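Local coordinates for angiopoietin-related protein 3 (PDB 6EUA), which inhibits lipoprotein lipase and so raises plasma triglycerides, and through the fibrinogen-like domain seen here mediates endothelial cell adhesion, at residues 15-20 / 41-46; 89-94 / 216-221; 112-117 / 199-204; 169-172 / 178-181. One frame throughout, in Å; residues are numbered along the deposited sequence.

Contact 1 (15-20 / 41-46)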
loop_
_atom_site.group_PDB
_atom_site.type_symbol
_atom_site.label_atom_id
_atom_site.label_comp_id
_atom_site.label_asym_id
_atom_site.label_seq_id
_atom_site.Cartn_x
_atom_site.Cartn_y
_atom_site.Cartn_z
ATOM N N THR A 15 3.108 -20.295 -3.510
ATOM C CA THR A 15 3.864 -20.429 -4.746
ATOM C C THR A 15 4.487 -19.092 -5.156
ATOM O O THR A 15 5.527 -19.054 -5.816
ATOM C CB THR A 15 2.966 -20.965 -5.848
ATOM O OG1 THR A 15 2.325 -19.885 -6.511
ATOM C CG2 THR A 15 1.875 -21.870 -5.272
ATOM N N ILE A 16 3.858 -17.977 -4.789
ATOM C CA ILE A 16 4.510 -16.685 -4.977
ATOM C C ILE A 16 5.806 -16.634 -4.177
ATOM O O ILE A 16 6.856 -16.238 -4.697
ATOM C CB ILE A 16 3.546 -15.542 -4.602
ATOM C CG1 ILE A 16 2.551 -15.329 -5.733
ATOM C CG2 ILE A 16 4.314 -14.257 -4.302
ATOM C CD1 ILE A 16 1.437 -14.423 -5.397
ATOM N N TYR A 17 5.754 -17.041 -2.901
ATOM C CA TYR A 17 6.959 -17.089 -2.082
ATOM C C TYR A 17 7.996 -18.021 -2.690
ATOM O O TYR A 17 9.149 -17.629 -2.899
ATOM C CB TYR A 17 6.604 -17.508 -0.654
ATOM C CG TYR A 17 7.774 -17.501 0.298
ATOM C CD1 TYR A 17 8.583 -18.620 0.426
ATOM C CD2 TYR A 17 8.065 -16.381 1.085
ATOM C CE1 TYR A 17 9.646 -18.630 1.294
ATOM C CE2 TYR A 17 9.142 -16.387 1.964
ATOM C CZ TYR A 17 9.922 -17.523 2.063
ATOM O OH TYR A 17 10.993 -17.550 2.922
ATOM N N ASN A 18 7.603 -19.254 -3.013
ATOM C CA ASN A 18 8.580 -20.207 -3.541
ATOM C C ASN A 18 9.205 -19.747 -4.852
ATOM O O ASN A 18 10.310 -20.187 -5.178
ATOM C CB ASN A 18 7.953 -21.600 -3.716
ATOM C CG ASN A 18 7.424 -22.157 -2.414
ATOM O OD1 ASN A 18 7.805 -21.699 -1.335
ATOM N ND2 ASN A 18 6.560 -23.161 -2.501
ATOM N N ARG A 19 8.550 -18.857 -5.590
ATOM C CA ARG A 19 9.119 -18.294 -6.805
ATOM C C ARG A 19 10.005 -17.074 -6.547
ATOM O O ARG A 19 10.397 -16.400 -7.507
ATOM C CB ARG A 19 8.003 -17.917 -7.776
ATOM C CG ARG A 19 7.337 -19.102 -8.425
ATOM C CD ARG A 19 6.567 -18.691 -9.660
ATOM N NE ARG A 19 5.602 -19.716 -10.041
ATOM C CZ ARG A 19 4.708 -19.573 -11.013
ATOM N NH1 ARG A 19 4.657 -18.439 -11.702
ATOM N NH2 ARG A 19 3.862 -20.562 -11.292
ATOM N N GLY A 20 10.306 -16.752 -5.288
ATOM C CA GLY A 20 11.295 -15.736 -4.985
ATOM C C GLY A 20 10.769 -14.410 -4.477
ATOM O O GLY A 20 11.575 -13.517 -4.206
ATOM N N CYS A 41 -0.309 -10.964 0.297
ATOM C CA CYS A 41 0.500 -12.077 0.780
ATOM C C CYS A 41 1.277 -11.585 1.992
ATOM O O CYS A 41 1.969 -10.566 1.917
ATOM C CB CYS A 41 1.453 -12.608 -0.295
ATOM S SG CYS A 41 0.645 -13.413 -1.738
ATOM N N ASP A 42 1.170 -12.311 3.097
ATOM C CA ASP A 42 1.747 -11.895 4.368
ATOM C C ASP A 42 2.721 -12.972 4.826
ATOM O O ASP A 42 2.308 -14.076 5.198
ATOM C CB ASP A 42 0.649 -11.657 5.401
ATOM C CG ASP A 42 1.069 -10.700 6.506
ATOM O OD1 ASP A 42 2.210 -10.180 6.466
ATOM O OD2 ASP A 42 0.239 -10.472 7.417
ATOM N N VAL A 43 4.008 -12.648 4.776
ATOM C CA VAL A 43 5.075 -13.545 5.202
ATOM C C VAL A 43 5.309 -13.288 6.677
ATOM O O VAL A 43 5.564 -12.149 7.085
ATOM C CB VAL A 43 6.356 -13.314 4.386
ATOM C CG1 VAL A 43 7.466 -14.284 4.797
ATOM C CG2 VAL A 43 6.048 -13.426 2.900
ATOM N N ILE A 44 5.180 -14.335 7.483
ATOM C CA ILE A 44 5.367 -14.248 8.925
ATOM C C ILE A 44 6.433 -15.259 9.305
ATOM O O ILE A 44 6.243 -16.469 9.125
ATOM C CB ILE A 44 4.055 -14.472 9.685
ATOM C CG1 ILE A 44 3.010 -13.487 9.169
ATOM C CG2 ILE A 44 4.237 -14.295 11.183
ATOM C CD1 ILE A 44 1.638 -13.802 9.645
ATOM N N SER A 45 7.575 -14.752 9.780
ATOM C CA SER A 45 8.710 -15.565 10.213
ATOM C C SER A 45 9.144 -16.552 9.127
ATOM O O SER A 45 9.339 -17.742 9.377
ATOM C CB SER A 45 8.398 -16.287 11.523
ATOM O OG SER A 45 8.036 -15.360 12.532
ATOM N N GLY A 46 9.284 -16.044 7.905
ATOM C CA GLY A 46 9.803 -16.839 6.810
ATOM C C GLY A 46 8.824 -17.781 6.136
ATOM O O GLY A 46 9.224 -18.483 5.195
#
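Ile16 and Tyr17, on the last turn of helix 13-18, face Cys41 and Val43 near the end of strand 37-44. The backbones stay well apart: the CA atoms of Ile16 and Cys41 are separated by 8.4 Å and those of Tyr17 and Val43 by 8.3 Å, and side chains bridge the gap. The helix stops just beyond, Arg19 N still bonding to Thr15 O and Gly20 N to Tyr17 O. At Tyr17, CG is trans to the backbone N (chi1 -176°), which sends the ring outward from the helix and across Val43 at about a right angle. The two methyls of Val43 meet the same flank of the ring, CG1 3.9 Å from Tyr17 CE2 and CG2 4.0 Å from Tyr17 CD2. Further along, Tyr17 OH comes within 3.0 Å of Gly46 O in the turn after the strand. Ile16 makes the second touch, its CD1 methyl 3.9 Å from Cys41 SG. That sulfur is disulfide-bonded to Cys13, so helix and strand are also joined covalently in this N-terminal part of the fibrinogen-like domain. With an alanine in place of Tyr17, the Val43 methyls would probably lose their aromatic cover and the Gly46 carbonyl its neighbouring hydroxyl. Around the contact, the Tyr17 ring stacks with His22 and rests on Pro48 of strand 47-55, Ile16 packs on Tyr27 and Ile29 of strand 25-29, and Asp42 pairs with Lys215 of strand 213-220 and with Arg75 of a second subunit.

Contact 2 (89-94 / 216-221)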
loop_
_atom_site.group_PDB
_atom_site.type_symbol
_atom_site.label_atom_id
_atom_site.label_comp_id
_atom_site.label_asym_id
_atom_site.label_seq_id
_atom_site.Cartn_x
_atom_site.Cartn_y
_atom_site.Cartn_z
ATOM N N SER A 89 -11.982 -20.639 -3.671
ATOM C CA SER A 89 -11.159 -20.881 -4.855
ATOM C C SER A 89 -9.740 -21.273 -4.465
ATOM O O SER A 89 -9.106 -22.108 -5.124
ATOM C CB SER A 89 -11.130 -19.635 -5.738
ATOM O OG SER A 89 -12.300 -19.555 -6.513
ATOM N N ILE A 90 -9.217 -20.669 -3.409
ATOM C CA ILE A 90 -7.896 -21.048 -2.931
ATOM C C ILE A 90 -7.942 -22.429 -2.282
ATOM O O ILE A 90 -7.171 -23.328 -2.638
ATOM C CB ILE A 90 -7.360 -19.974 -1.968
ATOM C CG1 ILE A 90 -7.214 -18.643 -2.724
ATOM C CG2 ILE A 90 -6.058 -20.434 -1.315
ATOM C CD1 ILE A 90 -7.018 -17.422 -1.826
ATOM N N VAL A 91 -8.858 -22.625 -1.336
ATOM C CA VAL A 91 -8.815 -23.829 -0.508
ATOM C C VAL A 91 -9.400 -25.036 -1.245
ATOM O O VAL A 91 -8.764 -26.094 -1.335
ATOM C CB VAL A 91 -9.532 -23.572 0.829
ATOM C CG1 VAL A 91 -9.613 -24.864 1.654
ATOM C CG2 VAL A 91 -8.799 -22.481 1.611
ATOM N N LYS A 92 -10.614 -24.908 -1.770
ATOM C CA LYS A 92 -11.306 -25.991 -2.497
ATOM C C LYS A 92 -11.442 -27.182 -1.550
ATOM O O LYS A 92 -12.010 -27.011 -0.461
ATOM C CB LYS A 92 -10.602 -26.271 -3.812
ATOM C CG LYS A 92 -11.104 -25.385 -4.938
ATOM C CD LYS A 92 -10.354 -25.633 -6.239
ATOM C CE LYS A 92 -10.538 -24.448 -7.172
ATOM N NZ LYS A 92 -9.249 -23.785 -7.452
ATOM N N GLN A 93 -10.966 -28.376 -1.912
ATOM C CA GLN A 93 -11.133 -29.578 -1.100
ATOM C C GLN A 93 -9.918 -29.870 -0.217
ATOM O O GLN A 93 -9.859 -30.932 0.410
ATOM C CB GLN A 93 -11.410 -30.795 -1.998
ATOM C CG GLN A 93 -12.552 -30.627 -2.999
ATOM C CD GLN A 93 -12.585 -31.734 -4.067
ATOM O OE1 GLN A 93 -11.995 -32.806 -3.897
ATOM N NE2 GLN A 93 -13.304 -31.483 -5.158
ATOM N N SER A 94 -8.953 -28.961 -0.165
ATOM C CA SER A 94 -7.690 -29.207 0.512
ATOM C C SER A 94 -7.792 -28.914 2.005
ATOM O O SER A 94 -8.600 -28.090 2.455
ATOM C CB SER A 94 -6.572 -28.362 -0.115
ATOM O OG SER A 94 -6.383 -28.686 -1.484
ATOM N N MET A 216 -6.779 -12.588 9.694
ATOM C CA MET A 216 -7.022 -13.999 9.425
ATOM C C MET A 216 -6.186 -14.401 8.220
ATOM O O MET A 216 -6.250 -13.746 7.173
ATOM C CB MET A 216 -8.513 -14.264 9.191
ATOM C CG MET A 216 -9.392 -13.683 10.312
ATOM S SD MET A 216 -11.144 -14.087 10.138
ATOM C CE MET A 216 -11.050 -15.866 10.285
ATOM N N LEU A 217 -5.394 -15.469 8.374
ATOM C CA LEU A 217 -4.398 -15.866 7.385
ATOM C C LEU A 217 -4.471 -17.365 7.115
ATOM O O LEU A 217 -4.597 -18.155 8.050
ATOM C CB LEU A 217 -2.982 -15.512 7.864
ATOM C CG LEU A 217 -2.746 -14.012 8.063
ATOM C CD1 LEU A 217 -2.374 -13.714 9.507
ATOM C CD2 LEU A 217 -1.692 -13.505 7.087
ATOM N N ILE A 218 -4.323 -17.765 5.846
ATOM C CA ILE A 218 -4.364 -19.183 5.491
ATOM C C ILE A 218 -3.152 -19.569 4.653
ATOM O O ILE A 218 -2.548 -18.734 3.969
ATOM C CB ILE A 218 -5.661 -19.569 4.740
ATOM C CG1 ILE A 218 -5.672 -18.982 3.321
ATOM C CG2 ILE A 218 -6.889 -19.133 5.534
ATOM C CD1 ILE A 218 -6.957 -19.315 2.547
ATOM N N HIS A 219 -2.800 -20.855 4.709
ATOM C CA HIS A 219 -1.818 -21.426 3.793
ATOM C C HIS A 219 -2.050 -22.930 3.702
ATOM O O HIS A 219 -2.604 -23.522 4.635
ATOM C CB HIS A 219 -0.377 -21.095 4.230
ATOM C CG HIS A 219 0.132 -21.877 5.406
ATOM N ND1 HIS A 219 0.376 -23.234 5.362
ATOM C CD2 HIS A 219 0.506 -21.472 6.644
ATOM C CE1 HIS A 219 0.849 -23.634 6.531
ATOM N NE2 HIS A 219 0.932 -22.585 7.327
ATOM N N PRO A 220 -1.698 -23.559 2.580
ATOM C CA PRO A 220 -1.907 -25.006 2.452
ATOM C C PRO A 220 -1.117 -25.802 3.474
ATOM O O PRO A 220 -0.062 -25.377 3.953
ATOM C CB PRO A 220 -1.424 -25.316 1.028
ATOM C CG PRO A 220 -0.563 -24.170 0.650
ATOM C CD PRO A 220 -1.155 -22.973 1.344
ATOM N N THR A 221 -1.648 -26.987 3.797
ATOM C CA THR A 221 -0.936 -27.909 4.676
ATOM C C THR A 221 0.315 -28.455 4.005
ATOM O O THR A 221 1.381 -28.534 4.631
ATOM C CB THR A 221 -1.859 -29.047 5.094
ATOM O OG1 THR A 221 -2.742 -28.578 6.116
ATOM C CG2 THR A 221 -1.056 -30.208 5.630
#
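Ile218 reaches Ile90 and Val91 because its CG1 branch sits between the backbone N and the carbonyl carbon (chi1 71°) and then runs on fully extended, presenting CD1 to the helix. On the helical side, Val91 has CG1 trans to its backbone N, which puts the other methyl, CG2, beside that N and next to the incoming chain. The arrangement is helix-on-sheet packing within the fibrinogen C-terminal fold: the end of helix 84-91 lies against strand 213-220, which is hydrogen-bonded on its two sides to strands 47-55 and 96-104. A single methyl carries the touch, Ile218 CD1 lying 3.8 Å from Val91 CG2 and 4.1 Å from Ile90 CG2, so it is received by two branched side chains from consecutive helical positions. All three residues are buried, and the contact is purely apolar. Tyr96 of strand 96-104 packs on both Ile90 and Val91, continuing the apolar layer. Beyond Val91 the chain leaves the helix through a type II' turn, in which Ser94 N bonds to Val91 O at 3.1 Å. Lys92 folds back over this end of the helix and also reaches Ser32 O. Its NZ donates to Ser89 O over 2.9 Å, in the carbonyl plane and on a lone pair, with a C=O...N angle of 143°.

Contact 3 (112-117 / 199-204)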
loop_
_atom_site.group_PDB
_atom_site.type_symbol
_atom_site.label_atom_id
_atom_site.label_comp_id
_atom_site.label_asym_id
_atom_site.label_seq_id
_atom_site.Cartn_x
_atom_site.Cartn_y
_atom_site.Cartn_z
ATOM N N ILE A 112 -3.491 -17.860 17.133
ATOM C CA ILE A 112 -3.924 -19.245 17.244
ATOM C C ILE A 112 -4.038 -19.817 15.841
ATOM O O ILE A 112 -4.448 -19.129 14.900
ATOM C CB ILE A 112 -5.240 -19.365 18.051
ATOM C CG1 ILE A 112 -5.732 -20.814 18.091
ATOM C CG2 ILE A 112 -6.295 -18.399 17.550
ATOM C CD1 ILE A 112 -6.890 -21.032 19.080
ATOM N N GLU A 113 -3.628 -21.072 15.698
ATOM C CA GLU A 113 -3.676 -21.758 14.419
ATOM C C GLU A 113 -4.625 -22.941 14.513
ATOM O O GLU A 113 -4.737 -23.586 15.561
ATOM C CB GLU A 113 -2.282 -22.206 13.979
ATOM C CG GLU A 113 -1.355 -21.040 13.699
ATOM C CD GLU A 113 -0.119 -21.429 12.910
ATOM O OE1 GLU A 113 -0.032 -22.598 12.475
ATOM O OE2 GLU A 113 0.771 -20.566 12.740
ATOM N N TYR A 114 -5.327 -23.195 13.410
ATOM C CA TYR A 114 -6.244 -24.310 13.267
ATOM C C TYR A 114 -5.986 -25.009 11.948
ATOM O O TYR A 114 -5.556 -24.387 10.970
ATOM C CB TYR A 114 -7.717 -23.895 13.250
ATOM C CG TYR A 114 -8.180 -22.910 14.286
ATOM C CD1 TYR A 114 -7.840 -21.558 14.204
ATOM C CD2 TYR A 114 -8.992 -23.327 15.340
ATOM C CE1 TYR A 114 -8.286 -20.657 15.155
ATOM C CE2 TYR A 114 -9.436 -22.440 16.292
ATOM C CZ TYR A 114 -9.085 -21.105 16.201
ATOM O OH TYR A 114 -9.558 -20.229 17.159
ATOM N N SER A 115 -6.307 -26.298 11.926
ATOM C CA SER A 115 -6.437 -27.067 10.698
ATOM C C SER A 115 -7.907 -27.066 10.297
ATOM O O SER A 115 -8.776 -27.369 11.130
ATOM C CB SER A 115 -5.921 -28.494 10.907
ATOM O OG SER A 115 -6.356 -29.368 9.880
ATOM N N PHE A 116 -8.194 -26.712 9.038
ATOM C CA PHE A 116 -9.587 -26.559 8.637
ATOM C C PHE A 116 -9.850 -27.120 7.249
ATOM O O PHE A 116 -8.937 -27.376 6.455
ATOM C CB PHE A 116 -10.074 -25.095 8.706
ATOM C CG PHE A 116 -9.588 -24.220 7.587
ATOM C CD1 PHE A 116 -8.366 -23.566 7.680
ATOM C CD2 PHE A 116 -10.368 -24.016 6.457
ATOM C CE1 PHE A 116 -7.924 -22.744 6.648
ATOM C CE2 PHE A 116 -9.928 -23.200 5.423
ATOM C CZ PHE A 116 -8.716 -22.565 5.509
ATOM N N TYR A 117 -11.147 -27.344 7.018
ATOM C CA TYR A 117 -11.748 -27.699 5.743
ATOM C C TYR A 117 -12.897 -26.737 5.495
ATOM O O TYR A 117 -13.525 -26.250 6.438
ATOM C CB TYR A 117 -12.265 -29.145 5.739
ATOM C CG TYR A 117 -11.160 -30.165 5.764
ATOM C CD1 TYR A 117 -10.645 -30.639 6.967
ATOM C CD2 TYR A 117 -10.606 -30.631 4.586
ATOM C CE1 TYR A 117 -9.622 -31.577 6.984
ATOM C CE2 TYR A 117 -9.595 -31.556 4.594
ATOM C CZ TYR A 117 -9.104 -32.031 5.789
ATOM O OH TYR A 117 -8.086 -32.959 5.770
ATOM N N LEU A 199 -13.279 -5.224 19.299
ATOM C CA LEU A 199 -13.958 -6.501 19.151
ATOM C C LEU A 199 -13.708 -7.377 20.372
ATOM O O LEU A 199 -12.907 -7.050 21.249
ATOM C CB LEU A 199 -13.496 -7.201 17.869
ATOM C CG LEU A 199 -13.768 -6.356 16.618
ATOM C CD1 LEU A 199 -12.783 -6.703 15.536
ATOM C CD2 LEU A 199 -15.233 -6.544 16.134
ATOM N N SER A 200 -14.405 -8.510 20.415
ATOM C CA SER A 200 -14.365 -9.382 21.582
ATOM C C SER A 200 -13.972 -10.799 21.192
ATOM O O SER A 200 -14.401 -11.313 20.156
ATOM C CB SER A 200 -15.715 -9.407 22.299
ATOM O OG SER A 200 -16.184 -8.097 22.556
ATOM N N TRP A 201 -13.172 -11.436 22.047
ATOM C CA TRP A 201 -12.728 -12.819 21.848
ATOM C C TRP A 201 -12.797 -13.525 23.205
ATOM O O TRP A 201 -11.873 -13.431 24.020
ATOM C CB TRP A 201 -11.329 -12.864 21.254
ATOM C CG TRP A 201 -10.796 -14.239 21.037
ATOM C CD1 TRP A 201 -10.044 -14.978 21.911
ATOM C CD2 TRP A 201 -10.936 -15.034 19.853
ATOM N NE1 TRP A 201 -9.717 -16.186 21.346
ATOM C CE2 TRP A 201 -10.242 -16.243 20.079
ATOM C CE3 TRP A 201 -11.591 -14.843 18.624
ATOM C CZ2 TRP A 201 -10.198 -17.267 19.133
ATOM C CZ3 TRP A 201 -11.532 -15.855 17.677
ATOM C CH2 TRP A 201 -10.844 -17.055 17.942
ATOM N N LYS A 202 -13.903 -14.232 23.437
ATOM C CA LYS A 202 -14.175 -14.875 24.716
ATOM C C LYS A 202 -13.861 -16.356 24.584
ATOM O O LYS A 202 -14.577 -17.094 23.899
ATOM C CB LYS A 202 -15.621 -14.653 25.146
ATOM C CG LYS A 202 -15.899 -15.007 26.601
ATOM C CD LYS A 202 -16.522 -16.391 26.728
ATOM C CE LYS A 202 -17.812 -16.493 25.928
ATOM N NZ LYS A 202 -18.708 -15.331 26.181
ATOM N N SER A 203 -12.802 -16.792 25.251
ATOM C CA SER A 203 -12.400 -18.179 25.148
ATOM C C SER A 203 -13.322 -19.077 25.967
ATOM O O SER A 203 -14.218 -18.623 26.685
ATOM C CB SER A 203 -10.958 -18.347 25.604
ATOM O OG SER A 203 -10.763 -17.712 26.851
ATOM N N GLN A 204 -13.073 -20.380 25.849
ATOM C CA GLN A 204 -13.933 -21.385 26.466
ATOM C C GLN A 204 -13.957 -21.251 27.986
ATOM O O GLN A 204 -15.004 -21.450 28.616
ATOM C CB GLN A 204 -13.451 -22.772 26.040
ATOM C CG GLN A 204 -11.947 -22.808 25.733
ATOM C CD GLN A 204 -11.510 -24.060 24.996
ATOM O OE1 GLN A 204 -12.309 -24.710 24.322
ATOM N NE2 GLN A 204 -10.232 -24.401 25.120
#
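Trp201 contributes most of the buried surface here, and it meets Tyr114 and Ile112 with the far end of its six-membered ring. Its CG is trans to the backbone N (chi1 179°), so the indole extends from strand 199-202 toward strand 109-118, while the Tyr114 side chain comes the other way. The phenol oxygen arrives at the indole edge, in the ring plane: Tyr114 OH is 3.5 Å from Trp201 CH2 and 3.6 Å from Trp201 CZ2. An oxygen facing ring C-H groups in this way is probably mildly favourable electrostatically, but the stronger partner of Tyr114 OH is Asn138 OD1, to which it is hydrogen-bonded. Next to it, Ile112 CG2 makes a looser apolar approach, 4.4 Å from Trp201 CZ2. The backbones never come close, the nearest CA atoms, those of Ile112 and Ser203, being 11.6 Å apart. In the fibrinogen C-terminal fold this is where the large antiparallel sheet, here its strand 109-118, meets the small hairpin of strands 199-202 and 208-211, with long aromatic side chains spanning the buried interval. The loop between strands 127-134 and 147-149 holds both polar ends in place, Asn138 taking the phenol and the adjoining Pro137 O accepting a hydrogen bond from Trp201 NE1. Ala139 and Ile140 of the same loop pack on the indole, as does Tyr209 from the partner strand of the hairpin.

Contact 4 (169-172 / 178-181)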
loop_
_atom_site.group_PDB
_atom_site.type_symbol
_atom_site.label_atom_id
_atom_site.label_comp_id
_atom_site.label_asym_id
_atom_site.label_seq_id
_atom_site.Cartn_x
_atom_site.Cartn_y
_atom_site.Cartn_z
ATOM N N TRP A 169 -20.207 -14.221 9.671
ATOM C CA TRP A 169 -19.377 -15.091 10.499
ATOM C C TRP A 169 -19.913 -16.515 10.468
ATOM O O TRP A 169 -21.053 -16.765 10.067
ATOM C CB TRP A 169 -19.309 -14.596 11.956
ATOM C CG TRP A 169 -18.148 -15.158 12.740
ATOM C CD1 TRP A 169 -18.198 -15.924 13.899
ATOM C CD2 TRP A 169 -16.760 -14.999 12.429
ATOM N NE1 TRP A 169 -16.923 -16.241 14.304
ATOM C CE2 TRP A 169 -16.025 -15.682 13.424
ATOM C CE3 TRP A 169 -16.061 -14.341 11.401
ATOM C CZ2 TRP A 169 -14.626 -15.728 13.416
ATOM C CZ3 TRP A 169 -14.666 -14.373 11.406
ATOM C CH2 TRP A 169 -13.969 -15.066 12.401
ATOM N N TRP A 170 -19.070 -17.445 10.915
ATOM C CA TRP A 170 -19.413 -18.861 10.985
ATOM C C TRP A 170 -19.964 -19.185 12.370
ATOM O O TRP A 170 -19.379 -18.782 13.381
ATOM C CB TRP A 170 -18.184 -19.723 10.696
ATOM C CG TRP A 170 -17.631 -19.690 9.267
ATOM C CD1 TRP A 170 -18.054 -20.449 8.198
ATOM C CD2 TRP A 170 -16.548 -18.885 8.776
ATOM N NE1 TRP A 170 -17.299 -20.163 7.082
ATOM C CE2 TRP A 170 -16.366 -19.213 7.408
ATOM C CE3 TRP A 170 -15.711 -17.924 9.358
ATOM C CZ2 TRP A 170 -15.389 -18.610 6.613
ATOM C CZ3 TRP A 170 -14.727 -17.330 8.573
ATOM C CH2 TRP A 170 -14.583 -17.669 7.207
ATOM N N TRP A 171 -21.077 -19.918 12.420
ATOM C CA TRP A 171 -21.787 -20.116 13.677
ATOM C C TRP A 171 -22.212 -21.566 13.836
ATOM O O TRP A 171 -22.380 -22.302 12.864
ATOM C CB TRP A 171 -23.031 -19.217 13.784
ATOM C CG TRP A 171 -22.698 -17.744 13.868
ATOM C CD1 TRP A 171 -22.906 -16.794 12.899
ATOM C CD2 TRP A 171 -22.092 -17.058 14.974
ATOM N NE1 TRP A 171 -22.469 -15.564 13.339
ATOM C CE2 TRP A 171 -21.963 -15.698 14.605
ATOM C CE3 TRP A 171 -21.633 -17.463 16.234
ATOM C CZ2 TRP A 171 -21.396 -14.744 15.451
ATOM C CZ3 TRP A 171 -21.084 -16.508 17.081
ATOM C CH2 TRP A 171 -20.971 -15.165 16.684
ATOM N N HIS A 172 -22.376 -21.952 15.099
ATOM C CA HIS A 172 -23.035 -23.182 15.505
ATOM C C HIS A 172 -23.905 -22.816 16.701
ATOM O O HIS A 172 -23.767 -21.730 17.270
ATOM C CB HIS A 172 -21.997 -24.263 15.837
ATOM C CG HIS A 172 -22.531 -25.427 16.610
ATOM N ND1 HIS A 172 -21.831 -25.993 17.652
ATOM C CD2 HIS A 172 -23.639 -26.185 16.445
ATOM C CE1 HIS A 172 -22.514 -27.014 18.135
ATOM N NE2 HIS A 172 -23.621 -27.145 17.427
ATOM N N ASN A 178 -17.020 -14.626 19.540
ATOM C CA ASN A 178 -15.892 -14.984 18.685
ATOM C C ASN A 178 -15.961 -14.305 17.313
ATOM O O ASN A 178 -15.291 -14.763 16.375
ATOM C CB ASN A 178 -15.850 -16.505 18.492
ATOM C CG ASN A 178 -16.953 -17.005 17.540
ATOM O OD1 ASN A 178 -17.989 -16.369 17.378
ATOM N ND2 ASN A 178 -16.720 -18.144 16.911
ATOM N N ASN A 179 -16.771 -13.262 17.152
ATOM C CA ASN A 179 -17.082 -12.708 15.837
ATOM C C ASN A 179 -16.076 -11.627 15.483
ATOM O O ASN A 179 -16.295 -10.442 15.727
ATOM C CB ASN A 179 -18.509 -12.179 15.803
ATOM C CG ASN A 179 -18.937 -11.715 14.411
ATOM O OD1 ASN A 179 -18.133 -11.663 13.469
ATOM N ND2 ASN A 179 -20.226 -11.373 14.277
ATOM N N LEU A 180 -14.986 -12.040 14.837
ATOM C CA LEU A 180 -13.982 -11.088 14.378
ATOM C C LEU A 180 -14.497 -10.176 13.273
ATOM O O LEU A 180 -13.862 -9.149 12.994
ATOM C CB LEU A 180 -12.740 -11.831 13.901
ATOM C CG LEU A 180 -12.106 -12.770 14.929
ATOM C CD1 LEU A 180 -10.753 -13.220 14.433
ATOM C CD2 LEU A 180 -11.996 -12.109 16.314
ATOM N N ASN A 181 -15.618 -10.528 12.632
ATOM C CA ASN A 181 -16.275 -9.655 11.666
ATOM C C ASN A 181 -17.443 -8.897 12.301
ATOM O O ASN A 181 -18.324 -8.394 11.585
ATOM C CB ASN A 181 -16.738 -10.464 10.447
ATOM C CG ASN A 181 -15.569 -10.942 9.573
ATOM O OD1 ASN A 181 -14.434 -10.493 9.723
ATOM N ND2 ASN A 181 -15.854 -11.872 8.667
#
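Trp169 and Asn179 make the tight part of this contact, their CA atoms 6.3 Å apart. Asn179 CA sits over the five-membered ring of Trp169 in a CH-pi contact, 3.8 Å from the centroid and only 7° off the normal. The Asn179 amide continues this layer, its plane 22° from that of the indole and its OD1 3.5 Å from Trp169 CB. Farther along, Leu180 CB touches Trp169 CH2 at 3.8 Å, and Asn181 brings its ND2 to the indole edge, 3.7 Å from Trp169 CE3; Asn181 ND2 donates to Gly168 O, and its OD1 accepts from Gln53. Asn179 is the centre of an inverse gamma turn, which is consistent with the way the backbone bends over this face of the indole. Packing is looser toward the side where the partly exposed Trp171 meets Asn179 ND2 at its ring edge, CZ2 3.8 Å away. An alanine at Trp169 would probably open a gap beneath Asn179 and Leu180 and leave the turn without the surface it lies on. This Trp-rich strand followed by an Asn-Leu-Asn loop is characteristic of fibrinogen C-terminal domains. Strand 169-171 pairs with strand 147-149, whose Phe148 meets Trp170 edge-to-face, while Leu180 packs on Ile100 and Leu102 of strand 96-104, linking the loop to the large sheet.

The four contacts all belong to one fibrinogen-like domain and run across it from contact 1 at one end to contact 4, on the other side of the chain's centre, with centres 28 Å apart. Contacts 1 and 2 meet where Leu217 CD2 packs 3.4 Å from Asp42 CB. Contact 2 passes into contact 3 through Phe116, whose CZ is 3.9 Å from both Ile218 CG2 and Val91 CG2. Contacts 3 and 4 lie closest, centres 9 Å apart, Trp201 CE3 touching Leu180 CD2 at 3.6 Å. Met216 CE, 3.7 Å from Trp169 CH2, ties strand 213-220 directly to contact 4. By comparison, contacts 1 and 3 come no nearer than about 7 Å between nearest atoms.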